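Sulfur carrier protein ThiS adenylyltransferase (Escherichia coli, PDB 1ZUD) adenylates the C-terminal glycine of the sulfur carrier protein ThiS with ATP, a step in sulfur transfer for thiamine biosynthesis. Local coordinates at residues P145-S150 with G156-L161; S29-I34 with L45-A50. One frame throughout, in Å; residues are numbered along the deposited sequence.

Contact 1 (P145-S150 with G156-L161); sequences PLITAS and GQLMVL
Three hydrogen-bonded pairs, Leu146 with Leu161, Thr148 with Met159 and Ser150 with Gln157, join 145-150 to 156-161 through six backbone bonds. The bond from Leu146 N to Leu161 O is 2.8 Å and almost straight, at 176° on the hydrogen. The ladder is less regular at the other end. There Gln157 N reaches Ser150 O at 3.0 Å from above the carbonyl plane, 36° out of it. Between the pairs, Ala149 CA adds a CA-H...O contact of 3.1 Å to Gln157 O. The two strands form an antiparallel beta hairpin, where the parallel part of the ThiF sheet gives way to antiparallel strands.

Apolar groups meet on both faces. On the face of Ile147, Ala149, Leu158 and Val160, Leu158 CD1 comes 3.8 Å from Ala149 CB. Ile147 lies alongside Val160, with CG1 4.1 Å from Val160 CG1. Helix 191-210 packs on this side. On the other face Thr148 CG2 touches Met159 CE at 3.6 Å. With chi1 at 178°, Thr148 OG1 stands opposite its own N and bonds Asp124 OD2, while CG2 is left facing the methionine.

Ser150 and Gln157 turn their polar ends to the ThiS chain. Ser150 OG packs against Gln157 CB at 3.4 Å and is hydrogen-bonded to Ile63 O of ThiS. Gln157 NE2 bonds Gln61 O and its OE1 bonds Ile63 N, both of ThiS.

Contact 2 (S29-I34 with L45-A50); sequences SQVLII and LYLAGA
Val31 and Leu47 bring the strand 30-34 and the helical segment 45-50 nearest, with 8.6 Å between Val31 CA and Leu47 CA, too far for the backbones to touch; side chains bridge the gap. Within the helical segment, Gly49 N bonds Leu45 O and Ala50 N bonds Tyr46 O.

Three residues make the contact. Val31 and Ile33, two apart on the strand, both point toward the helix, and Leu47 points back at them. The touching atom of Leu47 is CD2 in both cases. It lies 4.2 Å from Ile33 CD1 and 4.4 Å from Val31 CG1. Both distances are doubtful, because Leu47 was modelled in two conformers and the one described has unusual torsions (chi1 -104°, chi2 6°). Ile33 has a nearly extended chain (chi2 169°), which carries CD1 out from the strand. The contact is apolar and small, with 97 Å² buried in all.

The segments belong to the beta-alpha-beta unit of strand 30-34, helix 40-50 and strand 54-58. Gly35, Gly37 and Gly40, running from the turn into the start of the helix, fit a Rossmann-type glycine pattern, and Gly38 is an ATP-binding residue. Leu47 also packs on Leu55 of strand 54-58, Leu123 of strand 121-124 and Ile206 of helix 191-210. On the opposite face of strand 30-34, Leu32 and Ile34 meet helix 109-118.

Overall arrangement
Contacts 1 and 2 belong to one mixed sheet. Their centres are about 15 Å apart and their nearest atoms about 6 Å, without touching. Strand 121-124 lies between strands 30-34 and 146-152 and pairs with both. Helix 191-210 packs on both contacts. Contact 2 comes first in the chain. Each contact lies near ATP-binding residues: the side chain of Ile33 is about 8 Å from that of Asp59, and the side chain of Gln157 about 7 Å from that of Met129. One end of contact 1 binds the ThiS chain. The other, at Leu161, lies near the zinc site, its side chain about 8 Å from the ion.

Contact 1 (P145-S150 with G156-L161)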
loop_
_atom_site.group_PDB
_atom_site.type_symbol
_atom_site.label_atom_id
_atom_site.label_comp_id
_atom_site.label_asym_id
_atom_site.label_seq_id
_atom_site.Cartn_x
_atom_site.Cartn_y
_atom_site.Cartn_z
ATOM N N PRO C 145 -12.649 8.482 16.239
ATOM C CA PRO C 145 -11.385 7.970 15.724
ATOM C C PRO C 145 -11.005 8.701 14.446
ATOM O O PRO C 145 -11.869 9.023 13.612
ATOM C CB PRO C 145 -11.676 6.479 15.451
ATOM C CG PRO C 145 -12.858 6.157 16.268
ATOM C CD PRO C 145 -13.659 7.411 16.437
ATOM N N LEU C 146 -9.716 8.932 14.268
ATOM C CA LEU C 146 -9.216 9.637 13.097
ATOM C C LEU C 146 -8.082 8.824 12.418
ATOM O O LEU C 146 -7.102 8.406 13.061
ATOM C CB LEU C 146 -8.720 11.069 13.500
ATOM C CG LEU C 146 -7.956 11.894 12.442
ATOM C CD1 LEU C 146 -8.856 12.168 11.242
ATOM C CD2 LEU C 146 -7.475 13.212 13.013
ATOM N N ILE C 147 -8.237 8.560 11.122
ATOM C CA ILE C 147 -7.200 7.827 10.388
ATOM C C ILE C 147 -6.644 8.832 9.424
ATOM O O ILE C 147 -7.328 9.295 8.512
ATOM C CB ILE C 147 -7.805 6.579 9.657
ATOM C CG1 ILE C 147 -8.395 5.629 10.708
ATOM C CG2 ILE C 147 -6.717 5.858 8.847
ATOM C CD1 ILE C 147 -9.295 4.483 10.159
ATOM N N THR C 148 -5.375 9.157 9.583
ATOM C CA THR C 148 -4.805 10.184 8.746
ATOM C C THR C 148 -3.614 9.722 7.963
ATOM O O THR C 148 -2.820 8.939 8.452
ATOM C CB THR C 148 -4.384 11.461 9.634
ATOM O OG1 THR C 148 -3.782 12.460 8.793
ATOM C CG2 THR C 148 -3.344 11.061 10.725
ATOM N N ALA C 149 -3.460 10.241 6.754
ATOM C CA ALA C 149 -2.301 9.844 5.932
ATOM C C ALA C 149 -1.887 10.986 5.024
ATOM O O ALA C 149 -2.637 11.907 4.828
ATOM C CB ALA C 149 -2.648 8.582 5.097
ATOM N N SER C 150 -0.664 10.922 4.496
ATOM C CA SER C 150 -0.169 11.945 3.610
ATOM C C SER C 150 0.868 11.279 2.688
ATOM O O SER C 150 1.357 10.143 2.943
ATOM C CB SER C 150 0.502 13.076 4.424
ATOM O OG SER C 150 1.540 12.529 5.223
ATOM N N GLY C 156 5.385 8.402 2.197
ATOM C CA GLY C 156 4.043 8.390 2.780
ATOM C C GLY C 156 4.110 8.301 4.300
ATOM O O GLY C 156 5.103 7.786 4.813
ATOM N N GLN C 157 3.084 8.825 4.986
ATOM C CA GLN C 157 2.962 8.792 6.443
ATOM C C GLN C 157 1.541 8.398 6.766
ATOM O O GLN C 157 0.622 8.870 6.127
ATOM C CB GLN C 157 3.267 10.188 7.054
ATOM C CG GLN C 157 4.674 10.685 6.647
ATOM C CD GLN C 157 5.090 12.056 7.268
ATOM O OE1 GLN C 157 4.240 12.845 7.655
ATOM N NE2 GLN C 157 6.399 12.326 7.307
ATOM N N LEU C 158 1.349 7.547 7.778
ATOM C CA LEU C 158 0.006 7.134 8.161
ATOM C C LEU C 158 -0.070 6.913 9.717
ATOM O O LEU C 158 0.884 6.419 10.307
ATOM C CB LEU C 158 -0.305 5.811 7.451
ATOM C CG LEU C 158 -1.472 4.977 7.958
ATOM C CD1 LEU C 158 -2.749 5.682 7.590
ATOM C CD2 LEU C 158 -1.423 3.570 7.310
ATOM N N MET C 159 -1.190 7.281 10.342
ATOM C CA MET C 159 -1.391 7.032 11.780
ATOM C C MET C 159 -2.859 6.826 12.028
ATOM O O MET C 159 -3.705 7.529 11.419
ATOM C CB MET C 159 -1.043 8.241 12.663
ATOM C CG MET C 159 0.085 9.065 12.296
ATOM S SD MET C 159 0.036 10.419 13.517
ATOM C CE MET C 159 -0.197 11.734 12.427
ATOM N N VAL C 160 -3.172 5.921 12.957
ATOM C CA VAL C 160 -4.564 5.679 13.400
ATOM C C VAL C 160 -4.666 6.248 14.843
ATOM O O VAL C 160 -3.960 5.767 15.764
ATOM C CB VAL C 160 -4.915 4.196 13.446
ATOM C CG1 VAL C 160 -6.370 4.069 13.916
ATOM C CG2 VAL C 160 -4.741 3.544 12.015
ATOM N N LEU C 161 -5.489 7.275 15.041
ATOM C CA LEU C 161 -5.591 7.906 16.373
ATOM C C LEU C 161 -6.986 7.664 16.894
ATOM O O LEU C 161 -8.009 8.023 16.256
ATOM C CB LEU C 161 -5.331 9.400 16.276
ATOM C CG LEU C 161 -4.137 9.836 15.485
ATOM C CD1 LEU C 161 -4.277 11.325 15.127
ATOM C CD2 LEU C 161 -2.914 9.564 16.283
#

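Contact 2 (S29-I34 with L45-A50)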
loop_
_atom_site.group_PDB
_atom_site.type_symbol
_atom_site.label_atom_id
_atom_site.label_comp_id
_atom_site.label_asym_id
_atom_site.label_seq_id
_atom_site.Cartn_x
_atom_site.Cartn_y
_atom_site.Cartn_z
ATOM N N SER C 29 -22.319 1.295 9.678
ATOM C CA SER C 29 -21.414 2.392 10.017
ATOM C C SER C 29 -21.471 3.588 9.104
ATOM O O SER C 29 -22.005 3.527 7.950
ATOM C CB SER C 29 -19.991 1.892 9.980
ATOM O OG SER C 29 -19.837 0.769 10.801
ATOM N N GLN C 30 -20.819 4.649 9.576
ATOM C CA GLN C 30 -20.722 5.870 8.802
ATOM C C GLN C 30 -19.299 6.377 8.779
ATOM O O GLN C 30 -18.646 6.535 9.834
ATOM C CB GLN C 30 -21.694 6.968 9.350
ATOM C CG GLN C 30 -21.523 8.284 8.505
ATOM C CD GLN C 30 -22.583 9.339 8.777
ATOM O OE1 GLN C 30 -23.763 9.021 9.015
ATOM N NE2 GLN C 30 -22.178 10.593 8.724
ATOM N N VAL C 31 -18.787 6.658 7.586
ATOM C CA VAL C 31 -17.394 7.138 7.475
ATOM C C VAL C 31 -17.367 8.464 6.765
ATOM O O VAL C 31 -18.072 8.674 5.743
ATOM C CB VAL C 31 -16.490 6.118 6.683
ATOM C CG1 VAL C 31 -15.095 6.744 6.357
ATOM C CG2 VAL C 31 -16.240 4.862 7.533
ATOM N N LEU C 32 -16.616 9.395 7.327
ATOM C CA LEU C 32 -16.450 10.688 6.681
ATOM C C LEU C 32 -15.050 10.715 6.047
ATOM O O LEU C 32 -14.020 10.569 6.750
ATOM C CB LEU C 32 -16.588 11.861 7.687
ATOM C CG LEU C 32 -16.192 13.286 7.244
ATOM C CD1 LEU C 32 -17.126 13.856 6.111
ATOM C CD2 LEU C 32 -16.218 14.171 8.473
ATOM N N ILE C 33 -15.014 10.923 4.719
ATOM C CA ILE C 33 -13.743 11.045 3.995
ATOM C C ILE C 33 -13.579 12.538 3.633
ATOM O O ILE C 33 -14.372 13.124 2.858
ATOM C CB ILE C 33 -13.713 10.175 2.691
ATOM C CG1 ILE C 33 -13.933 8.678 3.066
ATOM C CG2 ILE C 33 -12.332 10.388 1.945
ATOM C CD1 ILE C 33 -14.208 7.725 1.830
ATOM N N ILE C 34 -12.575 13.175 4.215
ATOM C CA ILE C 34 -12.343 14.587 3.918
ATOM C C ILE C 34 -11.175 14.700 2.932
ATOM O O ILE C 34 -10.046 14.423 3.287
ATOM C CB ILE C 34 -12.038 15.346 5.201
ATOM C CG1 ILE C 34 -13.164 15.066 6.213
ATOM C CG2 ILE C 34 -12.028 16.836 4.923
ATOM C CD1 ILE C 34 -12.840 15.664 7.601
ATOM N N LEU C 45 -13.285 4.213 -2.878
ATOM C CA LEU C 45 -13.598 3.074 -3.751
ATOM C C LEU C 45 -13.614 1.800 -2.910
ATOM O O LEU C 45 -14.525 1.004 -3.011
ATOM C CB LEU C 45 -12.540 2.918 -4.873
ATOM C CG LEU C 45 -12.886 3.726 -6.138
ATOM C CD1 LEU C 45 -11.614 4.010 -6.954
ATOM C CD2 LEU C 45 -13.994 2.990 -6.940
ATOM N N TYR C 46 -12.576 1.592 -2.106
ATOM C CA TYR C 46 -12.505 0.360 -1.292
ATOM C C TYR C 46 -13.536 0.302 -0.194
ATOM O O TYR C 46 -14.047 -0.787 0.152
ATOM C CB TYR C 46 -11.094 0.169 -0.692
ATOM C CG TYR C 46 -10.126 -0.337 -1.732
ATOM C CD1 TYR C 46 -9.196 0.537 -2.324
ATOM C CD2 TYR C 46 -10.225 -1.645 -2.212
ATOM C CE1 TYR C 46 -8.406 0.131 -3.391
ATOM C CE2 TYR C 46 -9.402 -2.094 -3.275
ATOM C CZ TYR C 46 -8.497 -1.182 -3.857
ATOM O OH TYR C 46 -7.666 -1.592 -4.866
ATOM N N LEU C 47 -13.806 1.447 0.412
ATOM C CA LEU C 47 -14.813 1.504 1.497
ATOM C C LEU C 47 -16.197 1.237 0.869
ATOM O O LEU C 47 -17.034 0.521 1.444
ATOM C CB LEU C 47 -14.724 2.862 2.190
ATOM C CG LEU C 47 -14.033 2.901 3.588
ATOM C CD1 LEU C 47 -13.391 1.574 4.028
ATOM C CD2 LEU C 47 -13.059 4.043 3.595
ATOM N N ALA C 48 -16.447 1.808 -0.308
ATOM C CA ALA C 48 -17.730 1.513 -0.984
ATOM C C ALA C 48 -17.818 0.012 -1.324
ATOM O O ALA C 48 -18.870 -0.638 -1.128
ATOM C CB ALA C 48 -17.855 2.317 -2.270
ATOM N N GLY C 49 -16.727 -0.538 -1.852
ATOM C CA GLY C 49 -16.755 -1.938 -2.219
ATOM C C GLY C 49 -16.942 -2.804 -1.001
ATOM O O GLY C 49 -17.568 -3.865 -1.107
ATOM N N ALA C 50 -16.409 -2.368 0.144
ATOM C CA ALA C 50 -16.507 -3.114 1.404
ATOM C C ALA C 50 -17.897 -3.126 2.077
ATOM O O ALA C 50 -18.134 -3.885 3.045
ATOM C CB ALA C 50 -15.472 -2.535 2.443
#